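Local coordinates for protein endonuclease III (Geobacillus stearothermophilus, PDB 1ORN) that acts in base excision DNA repair as an iron-sulfur DNA glycosylase, and is held here in a trapped covalent intermediate with DNA, at residues C[10-15]-C[202-207]; C[38-43]-C[123-128]; C[140-145]-C[183-188]. All coordinates share one frame; numbering follows the deposited sequence.

Interaction 1: residues C[10-15]-C[202-207]; sequences IRYCLD and CPLLHL. With SF4 (iron/sulfur cluster), chain F.
C13 is where helix 7-20 meets the cluster-binding loop. The SG of C13 lies 3.6 Å from CD1 of L207, and the CD2 branch of L204 lies against the helix, 3.6 Å from C13 CA. The thiol thus wedges between two leucines. Next to it Y12 stretches toward the loop; with chi1 at 177° its CG swings opposite the backbone N and the ring slides past L204 and crosses L207 obliquely, CD2 standing 4.1 Å from L207 CD2. Farther out, toward solvent, Y12 CE2 comes to 3.4 Å from H206 CE1. It meets the histidine at the edge of its ring, the two planes being nearly perpendicular (89°), while L207 CG sits over the margin of one face of that imidazole.

Behind these side chains sits the metal. C202 SG binds iron FE1 of the [4Fe-4S] cluster at 2.3 Å and also accepts a hydrogen bond from the amide N of L204 at 3.4 Å, which ties the leucine to the cluster ligand. A type I turn from C202 to L205 sets up that amide, and such N-H...S bonds probably temper the charge on the thiolate.

L152 of helix 143-152 backs C13, L204 and L207 alike, F154 covers C13, and F187 and H191 of helix 177-191 pack on C202. The loop packs on helix 7-20 and is tied to helix 209-215 by K212, which hydrogen-bonds L205 O.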
loop_
_atom_site.group_PDB
_atom_site.type_symbol
_atom_site.label_atom_id
_atom_site.label_comp_id
_atom_site.label_asym_id
_atom_site.label_seq_id
_atom_site.Cartn_x
_atom_site.Cartn_y
_atom_site.Cartn_z
ATOM N N ILE C 10 12.581 -0.073 18.221
ATOM C CA ILE C 10 11.803 0.040 16.995
ATOM C C ILE C 10 12.455 1.070 16.077
ATOM O O ILE C 10 12.539 0.865 14.865
ATOM C CB ILE C 10 10.341 0.447 17.300
ATOM C CG1 ILE C 10 9.678 -0.640 18.149
ATOM C CG2 ILE C 10 9.567 0.657 15.997
ATOM C CD1 ILE C 10 8.246 -0.332 18.546
ATOM N N ARG C 11 12.923 2.173 16.651
ATOM C CA ARG C 11 13.576 3.208 15.855
ATOM C C ARG C 11 14.877 2.657 15.274
ATOM O O ARG C 11 15.306 3.059 14.191
ATOM C CB ARG C 11 13.862 4.448 16.707
ATOM C CG ARG C 11 12.606 5.160 17.202
ATOM C CD ARG C 11 12.945 6.426 17.981
ATOM N N TYR C 12 15.493 1.731 15.999
ATOM C CA TYR C 12 16.736 1.102 15.566
ATOM C C TYR C 12 16.450 0.230 14.348
ATOM O O TYR C 12 17.223 0.207 13.388
ATOM C CB TYR C 12 17.296 0.236 16.696
ATOM C CG TYR C 12 18.555 -0.518 16.340
ATOM C CD1 TYR C 12 19.813 0.058 16.519
ATOM C CD2 TYR C 12 18.489 -1.806 15.818
ATOM C CE1 TYR C 12 20.972 -0.637 16.188
ATOM C CE2 TYR C 12 19.638 -2.505 15.483
ATOM C CZ TYR C 12 20.875 -1.918 15.670
ATOM O OH TYR C 12 22.012 -2.619 15.336
ATOM N N CYS C 13 15.331 -0.490 14.404
ATOM C CA CYS C 13 14.912 -1.368 13.318
ATOM C C CYS C 13 14.635 -0.573 12.054
ATOM O O CYS C 13 15.053 -0.959 10.967
ATOM C CB CYS C 13 13.645 -2.136 13.709
ATOM S SG CYS C 13 13.911 -3.436 14.924
ATOM N N LEU C 14 13.921 0.535 12.208
ATOM C CA LEU C 14 13.584 1.387 11.077
ATOM C C LEU C 14 14.829 2.025 10.473
ATOM O O LEU C 14 14.915 2.191 9.258
ATOM C CB LEU C 14 12.600 2.469 11.517
ATOM C CG LEU C 14 11.248 1.914 11.983
ATOM C CD1 LEU C 14 10.371 3.052 12.473
ATOM C CD2 LEU C 14 10.582 1.162 10.836
ATOM N N ASP C 15 15.789 2.376 11.324
ATOM C CA ASP C 15 17.034 2.984 10.861
ATOM C C ASP C 15 17.813 1.995 9.996
ATOM O O ASP C 15 18.459 2.382 9.021
ATOM C CB ASP C 15 17.880 3.417 12.054
ATOM N N CYS C 202 19.904 -11.414 8.327
ATOM C CA CYS C 202 19.181 -10.220 8.751
ATOM C C CYS C 202 19.865 -9.427 9.863
ATOM O O CYS C 202 20.218 -9.975 10.908
ATOM C CB CYS C 202 17.765 -10.596 9.189
ATOM S SG CYS C 202 16.727 -9.158 9.528
ATOM N N PRO C 203 20.055 -8.114 9.646
ATOM C CA PRO C 203 20.692 -7.200 10.599
ATOM C C PRO C 203 19.867 -6.986 11.866
ATOM O O PRO C 203 20.342 -6.380 12.829
ATOM C CB PRO C 203 20.832 -5.905 9.799
ATOM C CG PRO C 203 20.884 -6.377 8.376
ATOM C CD PRO C 203 19.825 -7.436 8.359
ATOM N N LEU C 204 18.633 -7.479 11.857
ATOM C CA LEU C 204 17.743 -7.321 13.002
ATOM C C LEU C 204 17.486 -8.639 13.720
ATOM O O LEU C 204 16.720 -8.695 14.681
ATOM C CB LEU C 204 16.413 -6.713 12.547
ATOM C CG LEU C 204 16.499 -5.316 11.932
ATOM C CD1 LEU C 204 15.114 -4.912 11.426
ATOM C CD2 LEU C 204 17.016 -4.315 12.961
ATOM N N LEU C 205 18.133 -9.698 13.249
ATOM C CA LEU C 205 17.977 -11.019 13.848
ATOM C C LEU C 205 18.247 -10.959 15.356
ATOM O O LEU C 205 17.582 -11.639 16.136
ATOM C CB LEU C 205 18.959 -12.007 13.203
ATOM C CG LEU C 205 18.603 -13.497 13.103
ATOM C CD1 LEU C 205 19.901 -14.291 12.984
ATOM C CD2 LEU C 205 17.814 -13.967 14.309
ATOM N N HIS C 206 19.212 -10.132 15.759
ATOM C CA HIS C 206 19.597 -10.002 17.170
ATOM C C HIS C 206 18.512 -9.496 18.122
ATOM O O HIS C 206 18.702 -9.501 19.340
ATOM C CB HIS C 206 20.822 -9.096 17.312
ATOM C CG HIS C 206 20.530 -7.646 17.083
ATOM N ND1 HIS C 206 20.451 -7.091 15.824
ATOM C CD2 HIS C 206 20.288 -6.638 17.954
ATOM C CE1 HIS C 206 20.174 -5.804 15.929
ATOM N NE2 HIS C 206 20.070 -5.503 17.211
ATOM N N LEU C 207 17.385 -9.047 17.583
ATOM C CA LEU C 207 16.302 -8.566 18.431
ATOM C C LEU C 207 14.940 -9.052 17.951
ATOM O O LEU C 207 13.912 -8.671 18.508
ATOM C CB LEU C 207 16.309 -7.032 18.509
ATOM C CG LEU C 207 16.278 -6.157 17.247
ATOM C CD1 LEU C 207 15.074 -6.484 16.374
ATOM C CD2 LEU C 207 16.238 -4.690 17.671
HETATM FE FE1 SF4 F . 14.789 -10.389 9.925
HETATM FE FE2 SF4 F . 12.141 -10.827 9.280
HETATM FE FE3 SF4 F . 13.789 -12.842 9.906
HETATM FE FE4 SF4 F . 13.013 -11.061 11.791
HETATM S S1 SF4 F . 11.658 -12.579 10.734
HETATM S S2 SF4 F . 14.997 -11.978 11.535
HETATM S S3 SF4 F . 12.847 -9.226 10.541
HETATM S S4 SF4 F . 13.980 -11.581 8.101
#

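Interaction 2: residues C[38-43]-C[123-128]; sequences IAVVLS and RKTANV. With nucleotides of chain B.
V40 and T125 form the apolar centre, sliding past one another so that V40 CG1 rests 3.6 Å from T125 CG2. The second branch of V40, CG2, reaches V128 CG1 at 3.7 Å, so one valine spans nearly one turn of the facing helix, and V41 CG2 touches the T125 methyl more distantly.

The threonine's other branch is polar. T125 OG1 donates to OP1 of DT9 of chain B at 2.7 Å and accepts from a water that also donates to V40 O, bridging the helices. With chi1 at -63° OG1 turns to the phosphate while the methyl stays on V40. T125 N grips the same OP1 at 2.9 Å, and K124 N adds a weak bond to OP2: the N-terminal end of the second helix of the helix-hairpin-helix motif holds a backbone phosphate.

The covalent element is K124. Bent at chi2 (-94°), its chain passes the sugar of DG8 of chain B and brings NZ to 3.9 Å from S43 OG, where it is joined to a modified group. With an alanine here there is no amine to form the link, and S43 OG would probably lose a close neighbour, the adduct its anchor.

The segments 38-43 and 123-128 run roughly antiparallel (149°), their axes 9.6 Å apart at closest approach. Helix 86-103 packs behind V41 and L42, helix 48-61 flanks S43, and A140 lies against V128.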
loop_
_atom_site.group_PDB
_atom_site.type_symbol
_atom_site.label_atom_id
_atom_site.label_comp_id
_atom_site.label_asym_id
_atom_site.label_seq_id
_atom_site.Cartn_x
_atom_site.Cartn_y
_atom_site.Cartn_z
ATOM N N ILE C 38 -6.573 4.691 -9.454
ATOM C CA ILE C 38 -7.034 3.457 -10.086
ATOM C C ILE C 38 -6.041 2.325 -9.833
ATOM O O ILE C 38 -6.427 1.204 -9.486
ATOM C CB ILE C 38 -7.201 3.613 -11.616
ATOM C CG1 ILE C 38 -8.286 4.654 -11.921
ATOM C CG2 ILE C 38 -7.539 2.254 -12.243
ATOM C CD1 ILE C 38 -9.646 4.312 -11.350
ATOM N N ALA C 39 -4.758 2.623 -10.005
ATOM C CA ALA C 39 -3.722 1.621 -9.801
ATOM C C ALA C 39 -3.708 1.025 -8.389
ATOM O O ALA C 39 -3.568 -0.189 -8.224
ATOM C CB ALA C 39 -2.350 2.214 -10.134
ATOM N N VAL C 40 -3.870 1.870 -7.376
ATOM C CA VAL C 40 -3.851 1.395 -6.000
ATOM C C VAL C 40 -5.098 0.565 -5.703
ATOM O O VAL C 40 -5.023 -0.428 -4.990
ATOM C CB VAL C 40 -3.730 2.573 -5.008
ATOM C CG1 VAL C 40 -3.720 2.060 -3.566
ATOM C CG2 VAL C 40 -2.425 3.323 -5.276
ATOM N N VAL C 41 -6.232 0.959 -6.271
ATOM C CA VAL C 41 -7.467 0.195 -6.061
ATOM C C VAL C 41 -7.265 -1.212 -6.634
ATOM O O VAL C 41 -7.638 -2.212 -6.012
ATOM C CB VAL C 41 -8.678 0.864 -6.761
ATOM C CG1 VAL C 41 -9.863 -0.112 -6.834
ATOM C CG2 VAL C 41 -9.097 2.108 -5.973
ATOM N N LEU C 42 -6.657 -1.281 -7.814
ATOM C CA LEU C 42 -6.398 -2.566 -8.465
ATOM C C LEU C 42 -5.349 -3.381 -7.700
ATOM O O LEU C 42 -5.362 -4.617 -7.737
ATOM C CB LEU C 42 -5.917 -2.344 -9.913
ATOM C CG LEU C 42 -6.904 -1.755 -10.931
ATOM C CD1 LEU C 42 -6.209 -1.594 -12.277
ATOM C CD2 LEU C 42 -8.119 -2.676 -11.070
ATOM N N SER C 43 -4.453 -2.679 -7.007
ATOM C CA SER C 43 -3.362 -3.278 -6.238
ATOM C C SER C 43 -3.766 -4.148 -5.048
ATOM O O SER C 43 -2.970 -4.961 -4.573
ATOM C CB SER C 43 -2.419 -2.165 -5.751
ATOM O OG SER C 43 -1.369 -2.674 -4.950
ATOM N N ARG C 123 -8.890 2.462 4.134
ATOM C CA ARG C 123 -7.845 3.287 4.715
ATOM C C ARG C 123 -6.467 3.097 4.059
ATOM O O ARG C 123 -5.749 4.069 3.844
ATOM C CB ARG C 123 -7.767 3.053 6.229
ATOM C CG ARG C 123 -6.814 4.015 6.928
ATOM C CD ARG C 123 -7.195 4.250 8.387
ATOM N NE ARG C 123 -6.213 5.107 9.039
ATOM C CZ ARG C 123 -6.487 5.942 10.038
ATOM N NH1 ARG C 123 -7.725 6.047 10.512
ATOM N NH2 ARG C 123 -5.517 6.671 10.565
ATOM N N LYS C 124 -6.096 1.861 3.730
ATOM C CA LYS C 124 -4.796 1.636 3.099
ATOM C C LYS C 124 -4.702 2.370 1.761
ATOM O O LYS C 124 -3.726 3.071 1.492
ATOM C CB LYS C 124 -4.560 0.129 2.897
ATOM C CG LYS C 124 -3.268 -0.251 2.156
ATOM C CD LYS C 124 -3.494 -0.431 0.653
ATOM C CE LYS C 124 -2.217 -0.943 -0.043
ATOM N NZ LYS C 124 -2.343 -1.163 -1.525
ATOM N N THR C 125 -5.719 2.204 0.926
ATOM C CA THR C 125 -5.733 2.832 -0.388
ATOM C C THR C 125 -5.684 4.348 -0.276
ATOM O O THR C 125 -4.888 5.004 -0.957
ATOM C CB THR C 125 -6.969 2.383 -1.177
ATOM O OG1 THR C 125 -6.886 0.964 -1.393
ATOM C CG2 THR C 125 -7.056 3.082 -2.530
ATOM N N ALA C 126 -6.516 4.907 0.596
ATOM C CA ALA C 126 -6.545 6.357 0.776
ATOM C C ALA C 126 -5.197 6.901 1.263
ATOM O O ALA C 126 -4.744 7.945 0.799
ATOM C CB ALA C 126 -7.658 6.748 1.750
ATOM N N ASN C 127 -4.560 6.203 2.195
ATOM C CA ASN C 127 -3.260 6.643 2.700
ATOM C C ASN C 127 -2.183 6.639 1.621
ATOM O O ASN C 127 -1.348 7.546 1.573
ATOM C CB ASN C 127 -2.810 5.784 3.881
ATOM C CG ASN C 127 -3.489 6.192 5.187
ATOM O OD1 ASN C 127 -4.145 7.231 5.254
ATOM N ND2 ASN C 127 -3.323 5.383 6.226
ATOM N N VAL C 128 -2.173 5.618 0.769
ATOM C CA VAL C 128 -1.173 5.578 -0.298
ATOM C C VAL C 128 -1.368 6.769 -1.219
ATOM O O VAL C 128 -0.406 7.462 -1.567
ATOM C CB VAL C 128 -1.271 4.289 -1.142
ATOM C CG1 VAL C 128 -0.401 4.416 -2.390
ATOM C CG2 VAL C 128 -0.833 3.101 -0.315
ATOM P P DT B 9 -8.063 -0.996 1.688
ATOM O OP1 DT B 9 -7.872 0.291 0.986
ATOM O OP2 DT B 9 -7.904 -1.077 3.162
ATOM O "O5'" DT B 9 -9.495 -1.558 1.309
ATOM C "C5'" DT B 9 -9.857 -1.670 -0.058
ATOM C "C4'" DT B 9 -11.249 -2.233 -0.193
ATOM O "O4'" DT B 9 -11.236 -3.654 0.089
ATOM C "C3'" DT B 9 -12.282 -1.600 0.742
ATOM O "O3'" DT B 9 -13.328 -1.022 -0.039
ATOM C "C2'" DT B 9 -12.771 -2.759 1.608
ATOM C "C1'" DT B 9 -12.426 -4.001 0.790
ATOM N N1 DT B 9 -12.145 -5.220 1.589
ATOM C C2 DT B 9 -12.747 -6.416 1.215
ATOM O O2 DT B 9 -13.510 -6.511 0.273
ATOM N N3 DT B 9 -12.420 -7.495 2.001
ATOM C C4 DT B 9 -11.583 -7.502 3.102
ATOM O O4 DT B 9 -11.377 -8.550 3.713
ATOM C C5 DT B 9 -11.003 -6.216 3.443
ATOM C C7 DT B 9 -10.101 -6.120 4.630
ATOM C C6 DT B 9 -11.307 -5.162 2.675
ATOM P P DG B 8 -2.349 -5.891 0.136
ATOM O OP1 DG B 8 -2.109 -6.271 1.549
ATOM O OP2 DG B 8 -2.274 -6.938 -0.928
ATOM O "O5'" DG B 8 -3.780 -5.205 0.021
ATOM C "C5'" DG B 8 -4.296 -4.393 1.075
ATOM C "C4'" DG B 8 -5.675 -3.910 0.696
ATOM O "O4'" DG B 8 -6.520 -5.045 0.399
ATOM C "C3'" DG B 8 -6.434 -3.067 1.715
ATOM O "O3'" DG B 8 -7.108 -2.061 0.960
ATOM C "C2'" DG B 8 -7.396 -4.063 2.351
ATOM C "C1'" DG B 8 -7.683 -5.036 1.216
ATOM N N9 DG B 8 -7.928 -6.416 1.624
ATOM C C8 DG B 8 -7.338 -7.099 2.659
ATOM N N7 DG B 8 -7.719 -8.348 2.732
ATOM C C5 DG B 8 -8.624 -8.494 1.688
ATOM C C6 DG B 8 -9.363 -9.636 1.256
ATOM O O6 DG B 8 -9.340 -10.785 1.706
ATOM N N1 DG B 8 -10.183 -9.334 0.173
ATOM C C2 DG B 8 -10.274 -8.100 -0.427
ATOM N N2 DG B 8 -11.129 -8.004 -1.455
ATOM N N3 DG B 8 -9.577 -7.035 -0.045
ATOM C C4 DG B 8 -8.780 -7.304 1.010
HETATM O O HOH W 1 -5.131 -0.983 -2.296
#

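Interaction 3: residues C[140-145]-C[183-188]; sequences AVDTHV and RMIFFG. With nucleotides of chain B.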
loop_
_atom_site.group_PDB
_atom_site.type_symbol
_atom_site.label_atom_id
_atom_site.label_comp_id
_atom_site.label_asym_id
_atom_site.label_seq_id
_atom_site.Cartn_x
_atom_site.Cartn_y
_atom_site.Cartn_z
ATOM N N ALA C 140 0.452 3.791 5.229
ATOM C CA ALA C 140 -0.490 2.820 4.699
ATOM C C ALA C 140 -0.064 1.444 5.189
ATOM O O ALA C 140 1.061 1.012 4.935
ATOM C CB ALA C 140 -0.478 2.864 3.181
ATOM N N VAL C 141 -0.950 0.757 5.902
ATOM C CA VAL C 141 -0.623 -0.566 6.412
ATOM C C VAL C 141 -1.250 -1.666 5.554
ATOM O O VAL C 141 -2.472 -1.864 5.559
ATOM C CB VAL C 141 -1.075 -0.724 7.884
ATOM C CG1 VAL C 141 -0.718 -2.125 8.397
ATOM C CG2 VAL C 141 -0.405 0.343 8.743
ATOM N N ASP C 142 -0.383 -2.366 4.822
ATOM C CA ASP C 142 -0.749 -3.459 3.927
ATOM C C ASP C 142 -0.227 -4.767 4.520
ATOM O O ASP C 142 0.204 -4.814 5.668
ATOM C CB ASP C 142 -0.067 -3.263 2.575
ATOM C CG ASP C 142 1.418 -3.584 2.639
ATOM O OD1 ASP C 142 2.082 -3.129 3.600
ATOM O OD2 ASP C 142 1.924 -4.294 1.741
ATOM N N THR C 143 -0.230 -5.822 3.712
ATOM C CA THR C 143 0.250 -7.113 4.184
ATOM C C THR C 143 1.710 -7.083 4.654
ATOM O O THR C 143 2.041 -7.654 5.698
ATOM C CB THR C 143 0.082 -8.204 3.092
ATOM O OG1 THR C 143 0.590 -9.446 3.589
ATOM C CG2 THR C 143 0.831 -7.825 1.816
ATOM N N HIS C 144 2.580 -6.407 3.907
ATOM C CA HIS C 144 4.002 -6.346 4.268
ATOM C C HIS C 144 4.258 -5.556 5.548
ATOM O O HIS C 144 4.964 -6.027 6.445
ATOM C CB HIS C 144 4.827 -5.739 3.125
ATOM C CG HIS C 144 4.812 -6.548 1.862
ATOM N ND1 HIS C 144 5.339 -7.820 1.785
ATOM C CD2 HIS C 144 4.320 -6.272 0.630
ATOM C CE1 HIS C 144 5.170 -8.294 0.564
ATOM N NE2 HIS C 144 4.554 -7.375 -0.158
ATOM N N VAL C 145 3.686 -4.361 5.642
ATOM C CA VAL C 145 3.882 -3.543 6.825
ATOM C C VAL C 145 3.373 -4.269 8.060
ATOM O O VAL C 145 4.049 -4.303 9.087
ATOM C CB VAL C 145 3.171 -2.187 6.696
ATOM C CG1 VAL C 145 3.277 -1.412 8.009
ATOM C CG2 VAL C 145 3.799 -1.387 5.556
ATOM N N ARG C 183 10.018 2.040 3.033
ATOM C CA ARG C 183 11.147 1.226 3.466
ATOM C C ARG C 183 10.656 -0.075 4.097
ATOM O O ARG C 183 11.253 -1.133 3.896
ATOM C CB ARG C 183 12.017 2.004 4.456
ATOM C CG ARG C 183 12.772 3.170 3.827
ATOM C CD ARG C 183 13.426 4.034 4.898
ATOM N NE ARG C 183 14.155 5.171 4.334
ATOM C CZ ARG C 183 14.542 6.231 5.039
ATOM N NH1 ARG C 183 14.272 6.302 6.334
ATOM N NH2 ARG C 183 15.190 7.226 4.448
ATOM N N MET C 184 9.562 0.002 4.853
ATOM C CA MET C 184 9.008 -1.190 5.481
ATOM C C MET C 184 8.440 -2.146 4.441
ATOM O O MET C 184 8.584 -3.363 4.563
ATOM C CB MET C 184 7.918 -0.817 6.499
ATOM C CG MET C 184 8.462 -0.211 7.790
ATOM S SD MET C 184 7.177 -0.017 9.063
ATOM C CE MET C 184 6.910 -1.729 9.499
ATOM N N ILE C 185 7.801 -1.599 3.412
ATOM C CA ILE C 185 7.232 -2.424 2.357
ATOM C C ILE C 185 8.338 -3.160 1.608
ATOM O O ILE C 185 8.207 -4.339 1.298
ATOM C CB ILE C 185 6.413 -1.580 1.359
ATOM C CG1 ILE C 185 5.105 -1.138 2.023
ATOM C CG2 ILE C 185 6.119 -2.393 0.101
ATOM C CD1 ILE C 185 4.195 -0.352 1.118
ATOM N N PHE C 186 9.423 -2.460 1.314
ATOM C CA PHE C 186 10.538 -3.087 0.620
ATOM C C PHE C 186 11.165 -4.160 1.502
ATOM O O PHE C 186 11.501 -5.241 1.031
ATOM C CB PHE C 186 11.587 -2.039 0.242
ATOM C CG PHE C 186 11.422 -1.494 -1.156
ATOM C CD1 PHE C 186 10.214 -0.938 -1.568
ATOM C CD2 PHE C 186 12.485 -1.533 -2.060
ATOM C CE1 PHE C 186 10.064 -0.429 -2.859
ATOM C CE2 PHE C 186 12.346 -1.028 -3.351
ATOM C CZ PHE C 186 11.137 -0.474 -3.752
ATOM N N PHE C 187 11.311 -3.857 2.787
ATOM C CA PHE C 187 11.902 -4.808 3.723
ATOM C C PHE C 187 11.098 -6.106 3.704
ATOM O O PHE C 187 11.658 -7.192 3.633
ATOM C CB PHE C 187 11.917 -4.210 5.134
ATOM C CG PHE C 187 12.621 -5.060 6.153
ATOM C CD1 PHE C 187 14.011 -5.113 6.196
ATOM C CD2 PHE C 187 11.894 -5.811 7.074
ATOM C CE1 PHE C 187 14.667 -5.902 7.144
ATOM C CE2 PHE C 187 12.539 -6.603 8.022
ATOM C CZ PHE C 187 13.931 -6.647 8.056
ATOM N N GLY C 188 9.774 -5.989 3.755
ATOM C CA GLY C 188 8.941 -7.179 3.738
ATOM C C GLY C 188 8.854 -7.844 2.372
ATOM O O GLY C 188 8.824 -9.072 2.265
ATOM P P DG B 8 -2.349 -5.891 0.136
ATOM O OP1 DG B 8 -2.109 -6.271 1.549
ATOM O OP2 DG B 8 -2.274 -6.938 -0.928
ATOM O "O5'" DG B 8 -3.780 -5.205 0.021
ATOM C "C5'" DG B 8 -4.296 -4.393 1.075
ATOM C "C4'" DG B 8 -5.675 -3.910 0.696
ATOM O "O4'" DG B 8 -6.520 -5.045 0.399
ATOM C "C3'" DG B 8 -6.434 -3.067 1.715
ATOM O "O3'" DG B 8 -7.108 -2.061 0.960
ATOM C "C2'" DG B 8 -7.396 -4.063 2.351
ATOM C "C1'" DG B 8 -7.683 -5.036 1.216
ATOM N N9 DG B 8 -7.928 -6.416 1.624
ATOM C C8 DG B 8 -7.338 -7.099 2.659
ATOM N N7 DG B 8 -7.719 -8.348 2.732
ATOM C C5 DG B 8 -8.624 -8.494 1.688
ATOM C C6 DG B 8 -9.363 -9.636 1.256
ATOM O O6 DG B 8 -9.340 -10.785 1.706
ATOM N N1 DG B 8 -10.183 -9.334 0.173
ATOM C C2 DG B 8 -10.274 -8.100 -0.427
ATOM N N2 DG B 8 -11.129 -8.004 -1.455
ATOM N N3 DG B 8 -9.577 -7.035 -0.045
ATOM C C4 DG B 8 -8.780 -7.304 1.010
ATOM P P DA B 6 2.281 -11.607 0.952
ATOM O OP1 DA B 6 3.576 -11.053 1.415
ATOM O OP2 DA B 6 1.092 -11.545 1.840
ATOM O "O5'" DA B 6 1.928 -10.926 -0.445
ATOM C "C5'" DA B 6 2.895 -10.914 -1.497
ATOM C "C4'" DA B 6 2.308 -10.330 -2.761
ATOM O "O4'" DA B 6 1.306 -11.217 -3.310
ATOM C "C3'" DA B 6 1.634 -8.965 -2.611
ATOM O "O3'" DA B 6 1.949 -8.173 -3.755
ATOM C "C2'" DA B 6 0.154 -9.305 -2.636
ATOM C "C1'" DA B 6 0.129 -10.482 -3.599
ATOM N N9 DA B 6 -1.005 -11.393 -3.455
ATOM C C8 DA B 6 -1.593 -11.834 -2.296
ATOM N N7 DA B 6 -2.571 -12.682 -2.489
ATOM C C5 DA B 6 -2.637 -12.807 -3.870
ATOM C C6 DA B 6 -3.464 -13.569 -4.714
ATOM N N6 DA B 6 -4.421 -14.394 -4.272
ATOM N N1 DA B 6 -3.272 -13.458 -6.046
ATOM C C2 DA B 6 -2.312 -12.639 -6.489
ATOM N N3 DA B 6 -1.469 -11.877 -5.798
ATOM C C4 DA B 6 -1.686 -12.008 -4.477
#
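H144 and G188 bring the two backbones closest, with CA atoms 5.0 Å apart. The glycine makes this possible: a beta carbon on it would fall only 3.1 Å from H144 CB. The imidazole lies against the glycine, ND1 3.6 Å from G188 C, while H144 CB leans on the carbonyl O of I185. The next residue, V145, spreads its branches over two residues: CG2 meets I185 CG1 at 3.8 Å, and CG1 meets the terminal methyl of M184, whose chain bends at chi3 to bring CE within 3.9 Å, crossing the valine at about a right angle. L168 of helix 161-171 also packs on V145.

The opposite character prevails at the start of helix 143-152, whose T143 meets two DNA phosphates; D142 touches I185 lightly, OD1 against CG1. Here D142 is the N-cap. Its CG lies between the backbone N and the carbonyl carbon (chi1 74°), which folds the carboxylate back over the first turn; OD1 accepts from V145 N at 2.9 Å and OD2 from H144 N. Both amides come from above the carboxylate plane, that of H144 the more steeply (63° against 38°). T143 binds the DNA, its N bonded to OP1 of DG8 of chain B at 2.9 Å and its OG1 to OP2 of DA6 of chain B at 2.8 Å.

D142, consistent with the aspartate for which the HhH-GPD family is named, also hydrogen-bonds a modified group through OD2, as does H144 through NE2, while R147 holds H144 ND1. The capping bonds fix the rotation of the carboxylate, the bonds at both nitrogens hold the imidazole, and G188 lets it come close. D142 is held by the first turn of its own helix, and helix 177-191 backs H144 and V145.

The contacts follow a line through the molecule, from the iron-sulfur cluster in interaction 1, through interaction 3, to the covalently linked lysine in interaction 2. Centres of interactions 1 and 3 lie about 15 Å apart and those of 3 and 2 about 14 Å apart, whereas 1 and 2 do not touch. L14 packs on M184, and L204 and C202 on F187, joining 1 to 3; A140 against V128 and N127 joins 3 to 2. Along the chain interaction 2 closes before 3 opens, and both are nested inside the long loop closed by 1. Helix 177-191 joins the cluster region to helix 143-152, and the loop at A140 carries on to helix 123-134.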